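Local coordinates for protein autolysin E (PDB 4PI8) that probably hydrolyses glycosidic bonds in the NAG-NAM glycan strands of bacterial peptidoglycan as a staphylococcal autolysin, here carrying a substitution at a catalytic glutamate, at residues Asn97-Val102 / Asp209-Gln214; Leu73-Gly76 / Glu81-Gly84; His104-Thr109 / Ala205-Lys210; Ile23-Glu28 / Met182-Glu187; Lys77-Asn82 / Glu115-Ile120. The protein carries 1 engineered substitution. All coordinates share one frame; numbering follows the deposited sequence. Where two conformers were deposited one is given.

Contact 1. Residues Asn97-Val102 / Asp209-Gln214; sequences NVIYLV and DKSYKQ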
# COMPACT_ATOMS: atom_id res chain seq x y z
N ASN A 97 -0.68 -0.48 11.34
CA ASN A 97 -0.63 1.00 11.63
C ASN A 97 -1.78 1.72 10.92
O ASN A 97 -1.83 1.65 9.69
CB ASN A 97 0.74 1.48 11.24
CG ASN A 97 0.96 2.96 11.45
OD1 ASN A 97 0.13 3.79 11.06
ND2 ASN A 97 2.14 3.33 11.88
N VAL A 98 -2.66 2.38 11.65
CA VAL A 98 -3.86 2.92 11.01
C VAL A 98 -3.54 4.15 10.16
O VAL A 98 -4.28 4.43 9.19
CB VAL A 98 -4.99 3.25 12.03
CG1 VAL A 98 -4.67 4.49 12.87
CG2 VAL A 98 -6.33 3.33 11.37
N ILE A 99 -2.49 4.88 10.52
CA ILE A 99 -2.12 6.02 9.68
C ILE A 99 -1.60 5.53 8.31
O ILE A 99 -1.91 6.11 7.26
CB ILE A 99 -1.19 6.98 10.38
CG1 ILE A 99 -1.93 7.76 11.48
CG2 ILE A 99 -0.52 7.92 9.40
CD1 ILE A 99 -1.06 8.58 12.39
N TYR A 100 -0.80 4.47 8.32
CA TYR A 100 -0.39 3.82 7.11
C TYR A 100 -1.61 3.36 6.35
O TYR A 100 -1.73 3.61 5.14
CB TYR A 100 0.55 2.64 7.43
CG TYR A 100 0.48 1.59 6.35
CD1 TYR A 100 0.90 1.85 5.06
CD2 TYR A 100 -0.15 0.37 6.60
CE1 TYR A 100 0.71 0.93 4.06
CE2 TYR A 100 -0.33 -0.57 5.61
CZ TYR A 100 0.03 -0.26 4.34
OH TYR A 100 -0.23 -1.17 3.33
N LEU A 101 -2.56 2.70 7.01
CA LEU A 101 -3.69 2.11 6.32
C LEU A 101 -4.53 3.19 5.62
O LEU A 101 -4.91 3.04 4.43
CB LEU A 101 -4.56 1.30 7.27
CG LEU A 101 -5.47 0.26 6.68
CD1 LEU A 101 -4.73 -0.82 5.90
CD2 LEU A 101 -6.29 -0.31 7.82
N VAL A 102 -4.81 4.27 6.32
CA VAL A 102 -5.54 5.39 5.77
C VAL A 102 -4.77 5.94 4.61
O VAL A 102 -5.34 6.26 3.55
CB VAL A 102 -5.81 6.47 6.84
CG1 VAL A 102 -6.22 7.78 6.18
CG2 VAL A 102 -6.88 5.95 7.85
N ASP A 209 3.59 11.12 6.82
CA ASP A 209 4.36 12.11 7.58
C ASP A 209 3.46 13.30 7.96
O ASP A 209 3.56 13.79 9.10
CB ASP A 209 5.56 12.58 6.76
CG ASP A 209 6.73 12.99 7.64
OD1 ASP A 209 6.83 12.63 8.83
OD2 ASP A 209 7.61 13.62 7.05
N LYS A 210 2.64 13.75 7.02
CA LYS A 210 1.73 14.85 7.33
C LYS A 210 0.83 14.47 8.52
O LYS A 210 0.60 15.26 9.44
CB LYS A 210 0.94 15.21 6.09
CG LYS A 210 0.28 16.57 6.06
CD LYS A 210 -0.36 16.80 4.69
CE LYS A 210 0.57 17.55 3.78
NZ LYS A 210 -0.16 17.98 2.56
N SER A 211 0.28 13.25 8.52
CA SER A 211 -0.64 12.85 9.58
C SER A 211 0.10 12.69 10.91
O SER A 211 -0.43 13.05 11.98
CB SER A 211 -1.32 11.56 9.19
OG SER A 211 -2.08 11.71 8.04
N TYR A 212 1.33 12.17 10.89
CA TYR A 212 2.13 12.06 12.10
C TYR A 212 2.33 13.47 12.71
O TYR A 212 2.23 13.62 13.93
CB TYR A 212 3.53 11.41 11.88
CG TYR A 212 3.53 9.91 12.03
CD1 TYR A 212 2.73 9.11 11.25
CD2 TYR A 212 4.32 9.31 12.97
CE1 TYR A 212 2.71 7.73 11.48
CE2 TYR A 212 4.30 7.93 13.18
CZ TYR A 212 3.46 7.18 12.40
OH TYR A 212 3.44 5.81 12.64
N LYS A 213 2.69 14.44 11.87
CA LYS A 213 2.99 15.78 12.39
C LYS A 213 1.70 16.49 12.77
O LYS A 213 1.75 17.38 13.69
CB LYS A 213 3.83 16.55 11.40
CG LYS A 213 5.21 15.98 11.25
CD LYS A 213 6.11 16.64 10.23
CE LYS A 213 7.44 15.90 10.15
NZ LYS A 213 8.45 16.52 9.29
N GLN A 214 0.57 16.16 12.21
CA GLN A 214 -0.70 16.76 12.56
C GLN A 214 -1.08 16.34 13.96
O GLN A 214 -1.64 17.16 14.72
CB GLN A 214 -1.81 16.38 11.56
CG GLN A 214 -3.18 16.93 11.90
CD GLN A 214 -4.19 16.75 10.84
OE1 GLN A 214 -3.87 16.41 9.74
NE2 GLN A 214 -5.41 17.04 11.16
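N97 and Y212 meet through the polar link of this contact, the two side chains arriving from opposite directions. N97 ND2 donates to Y212 OH over 2.9 Å, with an N-H...O angle of 151°. The hydroxyl lies almost exactly in the plane of the amide, and amide and phenol ring are themselves nearly coplanar, 26° apart, so the bond runs edge to edge between two flat groups.

The other end of the same amide is used for capping. N97 OD1 accepts from Y100 N at 3.0 Å, the donor standing above the carbonyl plane, while a second bond from I99 N is weak because of its bent angle. CG sits anti to the backbone N (chi1 180°), which carries OD1 back over the first turn of the helix and leaves ND2 facing the tyrosine. The amide is thus held at both its oxygen and its nitrogen, which should fix its rotation.

Apolar contacts centre on I99. Its CG2 branch lies 3.7 Å from S211 CB and 3.8 Å from Y212 CE1, meeting the ring at its edge near the ring plane; I99 CD1 comes over one face at the rim, 4.0 Å from Y212 CE1. S211 OG turns back to bond L207 O within its own helix, so only its methylene faces I99. M57, V63 and I217 also pack on Y212.

The result is an N-cap asparagine that doubles as a tether, fastening the first turn of helix 98-108 to helix 200-215 inside the mostly helical domain expected of a lysozyme-clan enzyme.

Contact 2. Residues Leu73-Gly76 / Glu81-Gly84; sequences LLKG and ENRG
E81 reaches across to G76 and takes its backbone N-H in the one hydrogen bond between the segments: G76 N to E81 OE2 is 2.8 Å with an angle of 162°. The donor comes to OE2 on the anti side, 24° out of the carboxylate plane. With CG anti to the backbone N (chi1 -179°) and the chain extended beyond it, the glutamate spans the gap. In addition, E81 CA lies 3.3 Å from L74 O in a CA-H...O contact, and L74 CD1 packs 3.6 Å from G84 N.

K75 lies aslant the glutamate. Its chain, bent at chi2, brings CD to 3.7 Å from E81 OE2, while NZ stays at 4.5 Å from that oxygen, beyond a salt bridge; the opposite charges probably still attract. K75 and N82 run side by side in the same direction.

The whole closes a helix-loop-helix connection: helix 67-74 ends, the chain loops through G76, which has positive phi, and returns to start helix 84-94, with R83 at its N-cap position.

Further out, N71 OD1 of the first helix accepts from G84 N at the start of the second. R83 turns its guanidinium away, NE bonding I79 O inside the loop and NH1 forming a salt bridge with D157. L73, the residue before L74, packs against S211, Q214 and F215 of helix 200-215.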
# COMPACT_ATOMS: atom_id res chain seq x y z
N LEU A 73 -8.85 12.80 9.69
CA LEU A 73 -8.06 12.52 8.49
C LEU A 73 -8.92 12.22 7.32
O LEU A 73 -8.51 12.49 6.23
CB LEU A 73 -7.06 11.38 8.70
CG LEU A 73 -5.89 11.61 9.63
CD1 LEU A 73 -5.07 10.35 9.67
CD2 LEU A 73 -5.05 12.78 9.10
N LEU A 74 -10.05 11.55 7.49
CA LEU A 74 -10.89 11.11 6.45
C LEU A 74 -11.94 12.13 5.99
O LEU A 74 -12.67 11.86 5.06
CB LEU A 74 -11.59 9.81 6.84
CG LEU A 74 -10.62 8.63 7.04
CD1 LEU A 74 -11.39 7.46 7.59
CD2 LEU A 74 -9.93 8.29 5.74
N LYS A 75 -12.04 13.24 6.69
CA LYS A 75 -13.00 14.31 6.30
C LYS A 75 -12.68 14.81 4.89
O LYS A 75 -11.52 15.08 4.53
CB LYS A 75 -12.99 15.47 7.30
CG LYS A 75 -14.24 16.33 7.24
CD LYS A 75 -15.46 15.58 7.78
CE LYS A 75 -16.75 16.35 7.68
NZ LYS A 75 -17.77 15.58 8.46
N GLY A 76 -13.71 14.86 4.05
CA GLY A 76 -13.56 15.23 2.68
C GLY A 76 -12.88 14.22 1.81
O GLY A 76 -12.45 14.51 0.66
N GLU A 81 -14.80 8.88 3.86
CA GLU A 81 -15.22 9.78 4.89
C GLU A 81 -16.11 9.07 5.90
O GLU A 81 -17.00 8.28 5.55
CB GLU A 81 -15.95 10.99 4.28
CG GLU A 81 -16.42 12.01 5.30
CD GLU A 81 -17.05 13.22 4.62
OE1 GLU A 81 -18.18 13.09 4.15
OE2 GLU A 81 -16.36 14.22 4.45
N ASN A 82 -15.85 9.34 7.19
CA ASN A 82 -16.62 8.83 8.28
C ASN A 82 -16.56 7.33 8.37
O ASN A 82 -17.46 6.69 8.92
CB ASN A 82 -18.09 9.40 8.25
CG ASN A 82 -18.17 10.79 8.89
OD1 ASN A 82 -18.97 11.64 8.48
ND2 ASN A 82 -17.26 11.08 9.81
N ARG A 83 -15.46 6.70 7.91
CA ARG A 83 -15.24 5.25 8.08
C ARG A 83 -14.06 4.98 9.06
O ARG A 83 -13.54 3.84 9.11
CB ARG A 83 -15.01 4.50 6.78
CG ARG A 83 -16.27 4.71 5.89
CD ARG A 83 -16.28 3.77 4.71
NE ARG A 83 -17.40 4.07 3.82
CZ ARG A 83 -18.60 3.54 3.94
NH1 ARG A 83 -18.88 2.68 4.88
NH2 ARG A 83 -19.58 3.97 3.14
N GLY A 84 -13.76 5.96 9.90
CA GLY A 84 -12.65 5.79 10.85
C GLY A 84 -12.85 4.65 11.84
O GLY A 84 -11.88 3.99 12.20

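Contact 3. Residues His104-Thr109 / Ala205-Lys210; sequences HALVAT and AKLMDK. Engineered in segment 104-109: A108 (natural residue Glu).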
# COMPACT_ATOMS: atom_id res chain seq x y z
N HIS A 104 -2.43 4.69 2.64
CA HIS A 104 -2.45 3.76 1.52
C HIS A 104 -3.79 3.86 0.82
O HIS A 104 -3.83 3.98 -0.43
CB HIS A 104 -2.11 2.38 2.03
CG HIS A 104 -1.93 1.35 0.96
ND1 HIS A 104 -1.43 0.11 1.23
CD2 HIS A 104 -2.22 1.38 -0.37
CE1 HIS A 104 -1.38 -0.59 0.12
NE2 HIS A 104 -1.85 0.15 -0.86
N ALA A 105 -4.90 3.76 1.55
CA ALA A 105 -6.23 3.83 0.91
C ALA A 105 -6.38 5.12 0.19
O ALA A 105 -7.00 5.10 -0.93
CB ALA A 105 -7.31 3.66 1.95
N LEU A 106 -5.92 6.24 0.72
CA LEU A 106 -6.08 7.53 0.04
C LEU A 106 -5.30 7.55 -1.27
O LEU A 106 -5.82 8.03 -2.29
CB LEU A 106 -5.65 8.66 0.93
CG LEU A 106 -6.53 8.91 2.15
CD1 LEU A 106 -5.93 9.92 3.12
CD2 LEU A 106 -7.95 9.35 1.70
N VAL A 107 -4.08 7.06 -1.29
CA VAL A 107 -3.31 6.95 -2.56
C VAL A 107 -4.02 6.05 -3.53
O VAL A 107 -4.18 6.42 -4.75
CB VAL A 107 -1.86 6.50 -2.23
CG1 VAL A 107 -1.06 6.05 -3.50
CG2 VAL A 107 -1.16 7.61 -1.46
N ALA A 108 -4.47 4.90 -3.13
CA ALA A 108 -5.05 3.91 -4.01
C ALA A 108 -6.44 4.30 -4.55
O ALA A 108 -6.86 3.71 -5.54
CB ALA A 108 -5.15 2.59 -3.34
N THR A 109 -7.15 5.19 -3.89
CA THR A 109 -8.51 5.53 -4.27
C THR A 109 -8.65 6.96 -4.76
O THR A 109 -9.77 7.49 -4.88
CB THR A 109 -9.48 5.35 -3.06
OG1 THR A 109 -9.16 6.24 -2.00
CG2 THR A 109 -9.51 3.91 -2.63
N ALA A 205 4.16 7.52 2.01
CA ALA A 205 5.01 8.10 3.11
C ALA A 205 4.73 9.60 3.30
O ALA A 205 4.74 10.07 4.46
CB ALA A 205 6.50 7.87 2.82
N LYS A 206 4.50 10.32 2.21
CA LYS A 206 4.25 11.77 2.33
C LYS A 206 3.00 12.01 3.13
O LYS A 206 2.95 12.86 4.04
CB LYS A 206 4.13 12.37 0.95
CG LYS A 206 3.94 13.89 1.04
CD LYS A 206 3.93 14.58 -0.31
CE LYS A 206 2.71 14.22 -1.13
NZ LYS A 206 1.42 14.67 -0.54
N LEU A 207 1.94 11.29 2.85
CA LEU A 207 0.71 11.43 3.61
C LEU A 207 0.88 10.98 5.04
O LEU A 207 0.35 11.61 5.96
CB LEU A 207 -0.45 10.66 2.97
CG LEU A 207 -0.84 11.08 1.56
CD1 LEU A 207 -2.09 10.32 1.16
CD2 LEU A 207 -1.08 12.60 1.47
N MET A 208 1.62 9.90 5.27
CA MET A 208 1.86 9.46 6.61
C MET A 208 2.57 10.52 7.42
O MET A 208 2.21 10.75 8.57
CB MET A 208 2.71 8.19 6.66
CG MET A 208 1.95 6.97 6.17
SD MET A 208 2.97 5.47 6.14
CE MET A 208 3.24 5.28 7.83
N ASP A 209 3.59 11.12 6.82
CA ASP A 209 4.36 12.11 7.58
C ASP A 209 3.46 13.30 7.96
O ASP A 209 3.56 13.79 9.10
CB ASP A 209 5.56 12.58 6.76
CG ASP A 209 6.73 12.99 7.64
OD1 ASP A 209 6.83 12.63 8.83
OD2 ASP A 209 7.61 13.62 7.05
N LYS A 210 2.64 13.75 7.02
CA LYS A 210 1.73 14.85 7.33
C LYS A 210 0.83 14.47 8.52
O LYS A 210 0.60 15.26 9.44
CB LYS A 210 0.94 15.21 6.09
CG LYS A 210 0.28 16.57 6.06
CD LYS A 210 -0.36 16.80 4.69
CE LYS A 210 0.57 17.55 3.78
NZ LYS A 210 -0.16 17.98 2.56
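L207 and V107 meet at an oblique angle, with one methyl of the leucine doing the touching. L207 CD1 lies 3.9 Å from V107 CG2, and the same methyl is 3.9 Å from L106 CB, so it rests against two successive residues of helix 98-108. All three CB atoms are directed at the opposing helix, but the branches are used differently. L106 offers its CB, while its CG, anti to the carbonyl carbon (chi1 -68°), starts a chain whose CD2 methyl packs on K77 and L80. In V107 the CG2 methyl, set beside the backbone N by a chi1 of 167°, is the branch that meets the leucine. The contact is small and apolar, burying about 104 Å² in all.

Other residues face elsewhere. H104 ND1 is hydrogen-bonded to Y100 OH, and the imidazole lies among the rings of F131, Y194 and W200. Where the helix ends, T109 OG1 donates to A105 O at 2.7 Å and also accepts from G112 N. A108, within this last turn, is an engineered alanine in place of the natural catalytic glutamate; the side chain of V107 is about 11 Å from the bound N-acetylmuramic acid.

One turn earlier on helix 200-215, K203 and I204 also touch V107; L207 and M208 both reach S103 of helix 98-108, and A205 and M208 pack against L179 of helix 179-184.

Contact 4. Residues Ile23-Glu28 / Met182-Glu187; sequences IVQTKE and MRWNPE
Q25 OE1 receives the guanidinium of R183 at its edge. R183 NH2 donates over 2.8 Å at 166°, nearly in line with the amide C=O and within the guanidinium plane; a second bond from R183 NH1, at 3.4 Å, is weak. Amide and guanidinium are close to coplanar, 17° apart. Two further donors are met outside the pair: R183 NE bonds D197 O, and Q25 NE2 bonds Q18 OE1. Bends at chi2 in Q25 (-90°) and in R183 bring them together.

One face of the guanidinium is covered by W184, the next residue, with R183 NH1 3.4 Å above the indole plane and offset toward its rim. The same ring comes within 3.9 Å of the amide, W184 CZ3 to Q25 OE1. I41 of helix 38-45 packs on Q25, and W200 on R183.

Around this buried polar pair, Q25 N is bonded to E35 OE2 and T26 OG1 to S196 OG. The neighbouring V24 touches the bound N-acetylmuramic acid, and the Q25 side chain is about 6 Å from the bound N-acetylglucosamine. The pair thus links the residue leading into hairpin 26-29/32-35 to helix 179-184, consistent with a second shell of the glycan pocket.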
# COMPACT_ATOMS: atom_id res chain seq x y z
N ILE A 23 9.55 -7.20 -16.31
CA ILE A 23 9.10 -6.74 -14.96
C ILE A 23 8.53 -5.32 -15.15
O ILE A 23 9.24 -4.46 -15.64
CB ILE A 23 10.22 -6.79 -13.97
CG1 ILE A 23 10.64 -8.26 -13.73
CG2 ILE A 23 9.81 -6.09 -12.66
CD1 ILE A 23 12.00 -8.39 -13.10
N VAL A 24 7.31 -5.14 -14.70
CA VAL A 24 6.61 -3.84 -14.91
C VAL A 24 7.02 -2.85 -13.83
O VAL A 24 6.84 -3.13 -12.64
CB VAL A 24 5.10 -4.04 -14.93
CG1 VAL A 24 4.39 -2.68 -15.08
CG2 VAL A 24 4.71 -5.00 -16.06
N GLN A 25 7.61 -1.74 -14.24
CA GLN A 25 8.06 -0.68 -13.34
C GLN A 25 7.59 0.59 -14.02
O GLN A 25 7.98 0.83 -15.16
CB GLN A 25 9.56 -0.61 -13.18
CG GLN A 25 10.20 -1.99 -12.82
CD GLN A 25 10.30 -2.29 -11.35
OE1 GLN A 25 9.59 -1.73 -10.53
NE2 GLN A 25 11.16 -3.21 -10.98
N THR A 26 6.74 1.38 -13.35
CA THR A 26 6.08 2.52 -14.00
C THR A 26 6.35 3.82 -13.26
O THR A 26 6.80 3.86 -12.10
CB THR A 26 4.59 2.29 -14.08
OG1 THR A 26 4.05 2.14 -12.76
CG2 THR A 26 4.23 1.05 -14.89
N LYS A 27 6.08 4.92 -13.98
CA LYS A 27 6.28 6.28 -13.45
C LYS A 27 5.19 7.18 -14.03
O LYS A 27 4.76 6.94 -15.15
CB LYS A 27 7.67 6.76 -13.87
CG LYS A 27 8.01 8.22 -13.80
CD LYS A 27 9.00 8.58 -14.90
CE LYS A 27 9.03 10.09 -15.15
NZ LYS A 27 9.14 10.85 -13.87
N GLU A 28 4.73 8.16 -13.25
CA GLU A 28 3.74 9.14 -13.74
C GLU A 28 4.44 10.26 -14.48
O GLU A 28 5.37 10.89 -13.94
CB GLU A 28 2.93 9.69 -12.55
CG GLU A 28 1.49 10.09 -12.88
CD GLU A 28 0.59 10.00 -11.65
OE1 GLU A 28 1.11 10.16 -10.51
OE2 GLU A 28 -0.63 9.75 -11.81
N MET A 182 7.88 -3.58 1.12
CA MET A 182 6.68 -3.94 0.36
C MET A 182 6.90 -3.66 -1.11
O MET A 182 6.39 -4.42 -1.98
CB MET A 182 5.46 -3.17 0.89
CG MET A 182 5.02 -3.63 2.26
SD MET A 182 3.67 -2.64 2.95
CE MET A 182 2.30 -3.24 1.95
N ARG A 183 7.58 -2.56 -1.44
CA ARG A 183 7.75 -2.15 -2.80
C ARG A 183 8.90 -2.88 -3.54
O ARG A 183 8.79 -3.15 -4.73
CB ARG A 183 7.95 -0.64 -2.89
CG ARG A 183 8.20 -0.10 -4.27
CD ARG A 183 7.08 -0.40 -5.27
NE ARG A 183 7.38 0.09 -6.62
CZ ARG A 183 8.11 -0.56 -7.51
NH1 ARG A 183 8.73 -1.69 -7.19
NH2 ARG A 183 8.26 -0.04 -8.73
N TRP A 184 10.02 -3.08 -2.85
CA TRP A 184 11.24 -3.51 -3.50
C TRP A 184 11.75 -4.86 -2.98
O TRP A 184 12.77 -5.35 -3.48
CB TRP A 184 12.34 -2.44 -3.34
CG TRP A 184 12.01 -1.10 -3.92
CD1 TRP A 184 11.73 0.03 -3.23
CD2 TRP A 184 11.96 -0.75 -5.30
NE1 TRP A 184 11.45 1.02 -4.11
CE2 TRP A 184 11.59 0.59 -5.39
CE3 TRP A 184 12.18 -1.46 -6.51
CZ2 TRP A 184 11.44 1.25 -6.60
CZ3 TRP A 184 12.05 -0.79 -7.70
CH2 TRP A 184 11.67 0.57 -7.72
N ASN A 185 11.07 -5.47 -2.05
CA ASN A 185 11.42 -6.79 -1.49
C ASN A 185 12.89 -7.11 -1.55
O ASN A 185 13.30 -8.06 -2.23
CB ASN A 185 10.57 -7.87 -2.17
CG ASN A 185 10.49 -9.15 -1.37
OD1 ASN A 185 10.91 -9.22 -0.21
ND2 ASN A 185 9.84 -10.16 -1.98
N PRO A 186 13.73 -6.38 -0.86
CA PRO A 186 15.17 -6.58 -0.98
C PRO A 186 15.61 -7.98 -0.55
O PRO A 186 16.71 -8.43 -1.04
CB PRO A 186 15.77 -5.52 -0.08
CG PRO A 186 14.66 -4.97 0.72
CD PRO A 186 13.41 -5.20 -0.05
N GLU A 187 14.88 -8.70 0.26
CA GLU A 187 15.23 -10.08 0.63
C GLU A 187 15.13 -10.97 -0.57
O GLU A 187 15.91 -11.95 -0.69
CB GLU A 187 14.31 -10.56 1.72
CG GLU A 187 14.68 -11.89 2.37
CD GLU A 187 13.83 -12.23 3.59
OE1 GLU A 187 12.89 -11.51 4.00
OE2 GLU A 187 14.18 -13.26 4.26

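Contact 5. Residues Lys77-Asn82 / Glu115-Ile120; sequences KGILEN and ELAKGI
The peptide joining A117 to K118 is the flat group against which I79 packs. I79 CD1 comes to 3.6 Å from A117 O, approaching the oxygen obliquely from one side of the peptide plane, and I79 CG2 lies on that same side. The end of the chain also passes K118 CA, 4.2 Å from I79 CD1.

Side chain meets side chain at one further point, I79 CG2 to A117 CB at 4.1 Å. The isoleucine owes this double reach to its chi1 of -163°: CG1 runs anti to the backbone N and carries CD1 out over the carbonyl, while CG2 is held between the backbone N and the carbonyl carbon, facing the alanine methyl. The side-chain contact is apolar, while CD1 packs on a backbone carbonyl; about 135 Å² is buried in all.

Each side has turn hydrogen bonds of its own. L80 N bonds K77 O at 2.9 Å in 77-82, and K118 N bonds E115 O at 3.0 Å in 115-120. I79 is also tied through its backbone to G112. L80 and A117 both touch T109, just past the end of helix 98-108, and L80 packs on A105 and L106 as well.

Two short 3-10 turns are thus pressed together, one from the link between helices 67-74 and 84-94, the other just ahead of the small antiparallel hairpin 120-122/125-127 of this lysozyme-clan domain.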
# COMPACT_ATOMS: atom_id res chain seq x y z
N LYS A 77 -12.84 12.94 2.23
CA LYS A 77 -12.23 11.88 1.45
C LYS A 77 -13.23 10.90 0.84
O LYS A 77 -13.04 9.67 0.83
CB LYS A 77 -11.17 11.12 2.32
CG LYS A 77 -10.14 12.03 2.92
CD LYS A 77 -9.35 12.87 1.88
CE LYS A 77 -8.30 13.63 2.64
NZ LYS A 77 -7.51 14.53 1.73
N GLY A 78 -14.32 11.45 0.28
CA GLY A 78 -15.16 10.64 -0.53
C GLY A 78 -15.79 9.45 0.15
O GLY A 78 -16.35 9.59 1.25
N ILE A 79 -15.70 8.32 -0.48
CA ILE A 79 -16.23 7.07 0.06
C ILE A 79 -15.57 6.66 1.38
O ILE A 79 -16.13 5.87 2.10
CB ILE A 79 -16.16 5.96 -0.98
CG1 ILE A 79 -17.05 4.80 -0.63
CG2 ILE A 79 -14.72 5.47 -1.24
CD1 ILE A 79 -17.32 3.88 -1.80
N LEU A 80 -14.41 7.22 1.69
CA LEU A 80 -13.73 6.88 2.94
C LEU A 80 -14.15 7.75 4.11
O LEU A 80 -13.87 7.43 5.28
CB LEU A 80 -12.19 6.92 2.73
CG LEU A 80 -11.69 6.00 1.67
CD1 LEU A 80 -10.15 6.25 1.50
CD2 LEU A 80 -12.05 4.56 1.84
N GLU A 81 -14.80 8.88 3.86
CA GLU A 81 -15.22 9.78 4.89
C GLU A 81 -16.11 9.07 5.90
O GLU A 81 -17.00 8.28 5.55
CB GLU A 81 -15.95 10.99 4.28
CG GLU A 81 -16.42 12.01 5.30
CD GLU A 81 -17.05 13.22 4.62
OE1 GLU A 81 -18.18 13.09 4.15
OE2 GLU A 81 -16.36 14.22 4.45
N ASN A 82 -15.85 9.34 7.19
CA ASN A 82 -16.62 8.83 8.28
C ASN A 82 -16.56 7.33 8.37
O ASN A 82 -17.46 6.69 8.92
CB ASN A 82 -18.09 9.40 8.25
CG ASN A 82 -18.17 10.79 8.89
OD1 ASN A 82 -18.97 11.64 8.48
ND2 ASN A 82 -17.26 11.08 9.81
N GLU A 115 -13.63 7.24 -9.51
CA GLU A 115 -14.79 6.45 -9.88
C GLU A 115 -14.65 4.97 -9.54
O GLU A 115 -15.59 4.37 -9.05
CB GLU A 115 -15.17 6.66 -11.37
CG GLU A 115 -16.68 6.43 -11.62
CD GLU A 115 -17.64 7.28 -10.75
OE1 GLU A 115 -18.82 6.87 -10.59
OE2 GLU A 115 -17.25 8.37 -10.21
N LEU A 116 -13.46 4.40 -9.69
CA LEU A 116 -13.21 3.03 -9.32
C LEU A 116 -13.40 2.76 -7.82
O LEU A 116 -13.74 1.66 -7.45
CB LEU A 116 -11.78 2.63 -9.71
CG LEU A 116 -11.52 1.14 -9.77
CD1 LEU A 116 -12.38 0.48 -10.85
CD2 LEU A 116 -10.03 0.92 -10.04
N ALA A 117 -13.12 3.77 -7.00
CA ALA A 117 -13.30 3.60 -5.54
C ALA A 117 -14.78 3.26 -5.23
O ALA A 117 -15.05 2.62 -4.27
CB ALA A 117 -12.87 4.87 -4.80
N LYS A 118 -15.74 3.64 -6.11
CA LYS A 118 -17.14 3.27 -5.95
C LYS A 118 -17.53 1.87 -6.40
O LYS A 118 -18.70 1.50 -6.31
CB LYS A 118 -18.05 4.36 -6.58
CG LYS A 118 -17.74 5.74 -6.05
CD LYS A 118 -18.76 6.82 -6.40
CE LYS A 118 -18.24 8.24 -6.11
NZ LYS A 118 -17.79 8.63 -4.73
N GLY A 119 -16.55 1.06 -6.82
CA GLY A 119 -16.77 -0.34 -6.92
C GLY A 119 -17.16 -0.78 -8.32
O GLY A 119 -17.29 0.06 -9.21
N ILE A 120 -17.29 -2.09 -8.40
CA ILE A 120 -17.60 -2.78 -9.68
C ILE A 120 -18.78 -3.67 -9.49
O ILE A 120 -18.81 -4.50 -8.63
CB ILE A 120 -16.40 -3.58 -10.16
CG1 ILE A 120 -15.25 -2.66 -10.42
CG2 ILE A 120 -16.76 -4.43 -11.38
CD1 ILE A 120 -13.96 -3.41 -10.69

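Contacts 1 and 3 pair helix 98-108 with helix 200-215 at successive levels, their centres 8 Å apart, and touch through Y100 and M208. Contacts 2 and 5 share E81 and N82 in the loop between helices 67-74 and 84-94, with centres 11 Å apart. L73 and L74 join contact 2 to contact 1, while K77, L80 and A117 join contact 5 to contact 3. Along the chain contact 2 closes before contacts 1 and 3 open, contacts 1 and 4 cross, and contact 4 encloses contacts 2 and 5. V24 beside contact 4 touches the glycan, so contact 4 probably helps join the N-terminal part to the helical body at the pocket.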